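Side-chain contacts in epimerase family protein SDR39U1 (Homo sapiens, PDB 4B4O), which probably acts as an NADP-dependent oxidoreductase of the short-chain dehydrogenase/reductase family and binds NADPH in a Rossmann-type domain: residues Ala110-Ser115 with His212-Gly217; Val153-Gly158 with Ala199-His204. The protein carries 3 engineered substitutions. All coordinates share one frame; numbering follows the deposited sequence.

Contact 1 of 2, residues Ala110-Ser115 with His212-Gly217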
loop_
_atom_site.group_PDB
_atom_site.type_symbol
_atom_site.label_atom_id
_atom_site.label_comp_id
_atom_site.label_asym_id
_atom_site.label_seq_id
_atom_site.Cartn_x
_atom_site.Cartn_y
_atom_site.Cartn_z
ATOM N N ALA A 110 -1.633 5.593 7.348
ATOM C CA ALA A 110 -2.198 5.509 8.697
ATOM C C ALA A 110 -1.220 5.996 9.784
ATOM O O ALA A 110 -1.639 6.309 10.898
ATOM C CB ALA A 110 -2.613 4.079 8.978
ATOM N N TYR A 111 0.072 6.035 9.468
ATOM C CA TYR A 111 1.083 6.607 10.368
ATOM C C TYR A 111 0.738 8.041 10.795
ATOM O O TYR A 111 1.019 8.439 11.915
ATOM C CB TYR A 111 2.457 6.593 9.672
ATOM C CG TYR A 111 3.626 7.001 10.549
ATOM C CD1 TYR A 111 4.242 6.078 11.386
ATOM C CD2 TYR A 111 4.124 8.286 10.518
ATOM C CE1 TYR A 111 5.305 6.431 12.187
ATOM C CE2 TYR A 111 5.172 8.655 11.328
ATOM C CZ TYR A 111 5.769 7.710 12.154
ATOM O OH TYR A 111 6.834 8.061 12.955
ATOM N N TYR A 112 0.164 8.814 9.875
ATOM C CA TYR A 112 -0.126 10.228 10.110
ATOM C C TYR A 112 -1.525 10.426 10.712
ATOM O O TYR A 112 -2.503 9.844 10.254
ATOM C CB TYR A 112 0.015 11.043 8.818
ATOM C CG TYR A 112 1.293 10.765 8.064
ATOM C CD1 TYR A 112 2.529 11.082 8.598
ATOM C CD2 TYR A 112 1.257 10.171 6.809
ATOM C CE1 TYR A 112 3.693 10.810 7.906
ATOM C CE2 TYR A 112 2.422 9.901 6.099
ATOM C CZ TYR A 112 3.635 10.221 6.654
ATOM O OH TYR A 112 4.776 9.966 5.934
ATOM N N GLN A 113 -1.579 11.227 11.763
ATOM C CA GLN A 113 -2.792 11.461 12.511
ATOM C C GLN A 113 -3.876 12.065 11.598
ATOM O O GLN A 113 -3.702 13.140 11.046
ATOM C CB GLN A 113 -2.453 12.377 13.696
ATOM C CG GLN A 113 -3.594 13.037 14.459
ATOM C CD GLN A 113 -4.422 12.097 15.327
ATOM O OE1 GLN A 113 -3.999 11.688 16.453
ATOM N NE2 GLN A 113 -5.652 11.804 14.851
ATOM N N PRO A 114 -5.007 11.365 11.445
ATOM C CA PRO A 114 -6.099 11.950 10.676
ATOM C C PRO A 114 -6.543 13.272 11.263
ATOM O O PRO A 114 -6.581 13.430 12.482
ATOM C CB PRO A 114 -7.211 10.916 10.808
ATOM C CG PRO A 114 -6.501 9.634 11.050
ATOM C CD PRO A 114 -5.354 10.019 11.941
ATOM N N SER A 115 -6.876 14.203 10.371
ATOM C CA SER A 115 -7.098 15.601 10.714
ATOM C C SER A 115 -7.714 16.321 9.522
ATOM O O SER A 115 -7.432 16.006 8.383
ATOM C CB SER A 115 -5.773 16.278 11.080
ATOM O OG SER A 115 -5.913 17.691 11.177
ATOM N N HIS A 212 16.533 6.529 -0.646
ATOM C CA HIS A 212 16.603 5.899 0.673
ATOM C C HIS A 212 15.539 6.478 1.576
ATOM O O HIS A 212 15.062 7.573 1.346
ATOM C CB HIS A 212 17.988 6.109 1.288
ATOM C CG HIS A 212 18.362 7.566 1.421
ATOM N ND1 HIS A 212 18.744 8.341 0.345
ATOM C CD2 HIS A 212 18.324 8.429 2.551
ATOM C CE1 HIS A 212 18.949 9.636 0.771
ATOM N NE2 HIS A 212 18.705 9.687 2.122
ATOM N N GLY A 213 15.141 5.740 2.604
ATOM C CA GLY A 213 14.246 6.270 3.632
ATOM C C GLY A 213 12.786 6.221 3.279
ATOM O O GLY A 213 12.336 5.384 2.507
ATOM N N VAL A 214 12.032 7.121 3.886
ATOM C CA VAL A 214 10.579 7.098 3.793
ATOM C C VAL A 214 10.111 7.902 2.591
ATOM O O VAL A 214 10.555 9.028 2.388
ATOM C CB VAL A 214 9.894 7.702 5.017
ATOM C CG1 VAL A 214 8.407 7.792 4.737
ATOM C CG2 VAL A 214 10.175 6.869 6.248
ATOM N N LEU A 215 9.220 7.290 1.807
ATOM C CA LEU A 215 8.567 7.919 0.667
ATOM C C LEU A 215 7.049 7.760 0.798
ATOM O O LEU A 215 6.553 6.686 1.117
ATOM C CB LEU A 215 9.011 7.242 -0.641
ATOM C CG LEU A 215 10.498 7.198 -0.986
ATOM C CD1 LEU A 215 10.722 6.357 -2.225
ATOM C CD2 LEU A 215 11.026 8.614 -1.138
ATOM N N ASN A 216 6.318 8.835 0.560
ATOM C CA ASN A 216 4.860 8.771 0.653
ATOM C C ASN A 216 4.321 8.314 -0.670
ATOM O O ASN A 216 4.504 8.990 -1.682
ATOM C CB ASN A 216 4.243 10.119 1.051
ATOM C CG ASN A 216 4.373 10.415 2.534
ATOM O OD1 ASN A 216 4.387 9.499 3.369
ATOM N ND2 ASN A 216 4.471 11.697 2.874
ATOM N N GLY A 217 3.706 7.141 -0.667
ATOM C CA GLY A 217 3.127 6.560 -1.870
ATOM C C GLY A 217 1.726 7.077 -2.160
ATOM O O GLY A 217 0.738 6.333 -2.062
#
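The phenol of Y112 reaches from its loop to the amide of N216, its OH donating a hydrogen bond to OD1 of N216 at 2.6 Å. Within the Rossmann-type fold this pins the loop that follows strand 102-108 to strand 213-217, another strand of the same parallel sheet. The two side chains come at each other from opposite directions, with ring and amide planes 86° apart. OD1 of N216 sits at the edge of the ring, near its plane, 3.4 Å from CE2 of Y112. The hydroxyl approaches in the carbonyl plane on a lone pair of OD1, at a C=O...O angle of 122°. Y112 has its CG beside the backbone N and anti to the carbonyl carbon, and this torsion (chi1 -48°) carries the ring out so that OH reaches OD1 of N216. V214 adds only a loose touch, its CG1 4.4 Å from OH of Y112.

Both polar groups have second partners: R156 NH1 is hydrogen-bonded to the Y112 hydroxyl, while ND2 of N216 bonds to the carbonyl of I268, so the amide is held through both its oxygen and its nitrogen. Further out, the backbone of N216 bonds to E122 and T272, and the Y112 ring meets that of Y120. A phenylalanine in place of Y112 would probably leave OD1 of N216 and NH1 of R156 without the hydroxyl they share. The cofactor lies about 11 Å from the N216 side chain, so this bond is not part of the NADPH-contacting shell. Beyond Y112 the loop carries its own short link, from NE2 of Q113 to the carbonyl O of P114 at 3.0 Å, with the acceptor close to the amide plane of Q113.

Contact 2 of 2, residues Val153-Gly158 with Ala199-His204. With NDP (NADPH dihydro-nicotinamide-adenine-dinucleotide phosphate), chain I.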
loop_
_atom_site.group_PDB
_atom_site.type_symbol
_atom_site.label_atom_id
_atom_site.label_comp_id
_atom_site.label_asym_id
_atom_site.label_seq_id
_atom_site.Cartn_x
_atom_site.Cartn_y
_atom_site.Cartn_z
ATOM N N VAL A 153 14.346 1.405 1.964
ATOM C CA VAL A 153 13.271 2.311 1.586
ATOM C C VAL A 153 11.965 1.823 2.222
ATOM O O VAL A 153 11.704 0.629 2.290
ATOM C CB VAL A 153 13.088 2.407 0.048
ATOM C CG1 VAL A 153 11.945 3.358 -0.278
ATOM C CG2 VAL A 153 14.354 2.895 -0.622
ATOM N N VAL A 154 11.157 2.757 2.705
ATOM C CA VAL A 154 9.824 2.429 3.163
ATOM C C VAL A 154 8.876 3.335 2.408
ATOM O O VAL A 154 9.013 4.542 2.458
ATOM C CB VAL A 154 9.649 2.636 4.677
ATOM C CG1 VAL A 154 8.188 2.519 5.040
ATOM C CG2 VAL A 154 10.480 1.632 5.456
ATOM N N VAL A 155 7.918 2.745 1.711
ATOM C CA VAL A 155 6.890 3.499 1.007
ATOM C C VAL A 155 5.583 3.420 1.785
ATOM O O VAL A 155 4.962 2.358 1.880
ATOM C CB VAL A 155 6.714 2.978 -0.447
ATOM C CG1 VAL A 155 5.737 3.836 -1.233
ATOM C CG2 VAL A 155 8.065 2.943 -1.171
ATOM N N ARG A 156 5.183 4.533 2.382
ATOM C CA ARG A 156 3.908 4.607 3.077
ATOM C C ARG A 156 2.841 4.919 2.034
ATOM O O ARG A 156 2.778 6.031 1.498
ATOM C CB ARG A 156 3.931 5.697 4.141
ATOM C CG ARG A 156 4.786 5.358 5.357
ATOM C CD ARG A 156 5.132 6.591 6.172
ATOM N NE ARG A 156 5.998 6.272 7.306
ATOM C CZ ARG A 156 6.558 7.161 8.106
ATOM N NH1 ARG A 156 6.358 8.457 7.919
ATOM N NH2 ARG A 156 7.304 6.751 9.108
ATOM N N SER A 157 1.963 3.963 1.774
ATOM C CA SER A 157 1.009 4.079 0.680
ATOM C C SER A 157 -0.352 4.605 1.113
ATOM O O SER A 157 -0.858 4.289 2.195
ATOM C CB SER A 157 0.814 2.710 0.030
ATOM O OG SER A 157 -0.059 2.785 -1.083
ATOM N N GLY A 158 -0.967 5.378 0.230
ATOM C CA GLY A 158 -2.384 5.706 0.347
ATOM C C GLY A 158 -3.213 4.595 -0.271
ATOM O O GLY A 158 -2.721 3.497 -0.475
ATOM N N ALA A 199 3.421 0.969 -8.133
ATOM C CA ALA A 199 4.307 0.046 -8.802
ATOM C C ALA A 199 5.561 0.761 -9.323
ATOM O O ALA A 199 6.686 0.255 -9.211
ATOM C CB ALA A 199 3.548 -0.629 -9.942
ATOM N N GLY A 200 5.347 1.954 -9.882
ATOM C CA GLY A 200 6.431 2.795 -10.401
ATOM C C GLY A 200 7.395 3.332 -9.339
ATOM O O GLY A 200 8.612 3.283 -9.517
ATOM N N ILE A 201 6.839 3.816 -8.229
ATOM C CA ILE A 201 7.642 4.296 -7.118
ATOM C C ILE A 201 8.493 3.168 -6.561
ATOM O O ILE A 201 9.680 3.324 -6.360
ATOM C CB ILE A 201 6.768 4.873 -5.997
ATOM C CG1 ILE A 201 6.145 6.204 -6.442
ATOM C CG2 ILE A 201 7.587 5.061 -4.737
ATOM C CD1 ILE A 201 4.955 6.595 -5.584
ATOM N N LEU A 202 7.877 2.028 -6.327
ATOM C CA LEU A 202 8.583 0.872 -5.810
ATOM C C LEU A 202 9.725 0.470 -6.741
ATOM O O LEU A 202 10.829 0.192 -6.300
ATOM C CB LEU A 202 7.615 -0.300 -5.624
ATOM C CG LEU A 202 6.588 -0.170 -4.510
ATOM C CD1 LEU A 202 5.548 -1.269 -4.662
ATOM C CD2 LEU A 202 7.276 -0.169 -3.166
ATOM N N THR A 203 9.443 0.436 -8.034
ATOM C CA THR A 203 10.453 0.113 -9.028
ATOM C C THR A 203 11.582 1.129 -9.036
ATOM O O THR A 203 12.743 0.774 -9.181
ATOM C CB THR A 203 9.818 0.014 -10.411
ATOM O OG1 THR A 203 8.875 -1.058 -10.394
ATOM C CG2 THR A 203 10.861 -0.280 -11.482
ATOM N N HIS A 204 11.233 2.396 -8.926
ATOM C CA HIS A 204 12.227 3.428 -8.886
ATOM C C HIS A 204 13.092 3.271 -7.653
ATOM O O HIS A 204 14.307 3.503 -7.708
ATOM C CB HIS A 204 11.537 4.787 -8.936
ATOM C CG HIS A 204 12.474 5.932 -9.147
ATOM N ND1 HIS A 204 13.251 6.021 -10.213
ATOM C CD2 HIS A 204 12.733 7.057 -8.375
ATOM C CE1 HIS A 204 13.978 7.140 -10.141
ATOM N NE2 HIS A 204 13.650 7.777 -9.015
HETATM P PA NDP I . -3.216 -8.189 -0.926
HETATM O O1A NDP I . -4.158 -8.676 0.203
HETATM O O2A NDP I . -3.683 -8.216 -2.396
HETATM O O5B NDP I . -1.838 -9.058 -0.999
HETATM C C5B NDP I . -1.351 -9.577 0.235
HETATM C C4B NDP I . -0.533 -10.808 -0.064
HETATM O O4B NDP I . 0.120 -11.177 1.149
HETATM C C3B NDP I . -1.411 -11.978 -0.520
HETATM O O3B NDP I . -1.340 -12.229 -1.952
HETATM C C2B NDP I . -0.864 -13.172 0.248
HETATM O O2B NDP I . 0.078 -13.909 -0.516
HETATM C C1B NDP I . -0.099 -12.560 1.382
HETATM N N9A NDP I . -0.942 -12.711 2.570
HETATM C C8A NDP I . -2.284 -12.498 2.763
HETATM N N7A NDP I . -2.614 -12.850 4.078
HETATM C C5A NDP I . -1.476 -13.284 4.681
HETATM C C6A NDP I . -1.073 -13.781 6.000
HETATM N N6A NDP I . -1.953 -13.877 7.018
HETATM N N1A NDP I . 0.216 -14.131 6.196
HETATM C C2A NDP I . 1.114 -14.039 5.172
HETATM N N3A NDP I . 0.830 -13.566 3.941
HETATM C C4A NDP I . -0.400 -13.185 3.681
HETATM O O3 NDP I . -2.818 -6.710 -0.402
HETATM P PN NDP I . -2.316 -5.521 -1.367
HETATM O O1N NDP I . -1.559 -6.128 -2.539
HETATM O O2N NDP I . -3.468 -4.614 -1.680
HETATM O O5D NDP I . -1.291 -4.694 -0.377
HETATM C C5D NDP I . -0.102 -5.419 0.012
HETATM C C4D NDP I . 0.547 -4.820 1.243
HETATM O O4D NDP I . 0.455 -3.411 1.068
HETATM C C3D NDP I . -0.172 -5.128 2.571
HETATM O O3D NDP I . 0.803 -5.351 3.640
HETATM C C2D NDP I . -1.051 -3.896 2.811
HETATM O O2D NDP I . -1.240 -3.459 4.163
HETATM C C1D NDP I . -0.235 -2.808 2.165
HETATM N N1N NDP I . -1.036 -1.649 1.731
HETATM C C2N NDP I . -2.048 -1.784 0.863
HETATM C C3N NDP I . -2.788 -0.693 0.465
HETATM C C7N NDP I . -3.890 -0.895 -0.510
HETATM O O7N NDP I . -3.898 -1.940 -1.157
HETATM N N7N NDP I . -4.832 0.029 -0.678
HETATM C C4N NDP I . -2.462 0.681 0.940
HETATM C C5N NDP I . -1.337 0.717 1.867
HETATM C C6N NDP I . -0.673 -0.445 2.215
HETATM P P2B NDP I . 0.025 -15.565 -0.484
HETATM O O1X NDP I . 0.649 -15.979 0.832
HETATM O O2X NDP I . -1.471 -15.985 -0.600
HETATM O O3X NDP I . 0.935 -15.793 -1.717
#
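V155 directs both of its methyls at the helix, where I201 and L202 receive them. The valine crosses each of these side chains obliquely. CG2 of V155 packs against CD2 of L202 at 3.8 Å, and CG1 of V155 meets CG2 of I201 at 4.1 Å. The rotation of V155, with CG1 anti to the backbone N (chi1 -175°), puts CG1 on I201 and lets CG2 touch L202 and, more loosely, I201. L202 leaves the helix backbone at a slant, yet its end swings nearer, bringing CD2 onto the valine, whereas I201 points toward the strand.

This is helix-on-sheet packing in a Rossmann-type domain, with helix 195-207 lying against the parallel sheet at strand 151-161. L202 also touches V104 and V106 of the neighbouring strand 102-108, as well as L16 of helix 11-22, and I201 is bordered by Y277 and Y279.

Two residues beyond V155 the strand enters the cofactor pocket. CB of S157 lies 3.5 Å from C5N of the nicotinamide, and the carbonyl O of G158 is 3.2 Å from C4N, the ring carbon that carries the transferable hydride of NADPH. OG of S157 donates to O of G158 at 2.8 Å. In the helix, OG1 of T203 turns back on O of A199 at 2.8 Å, and N of T203 reaches that same oxygen from the opposite face of its carbonyl plane.

From the N terminus, the chain leaves strand 102-108 into the loop 110-115, passes helix 131-143, runs along strand 151-161, and then continues through helix 195-207 to strand 213-217. Contact 2 closes the shorter loop, between strand 151-161 and helix 195-207. It lies wholly within the longer loop that contact 1 closes, so the two nest without crossing. They meet at the sheet, where strands 151-161 and 213-217 run parallel as neighbours, probably hydrogen-bonded from N of L215 to O of V154 at 2.8 Å. Contact 1 ties the loop after strand 102-108 to strand 213-217, and contact 2 packs helix 195-207 on strand 151-161.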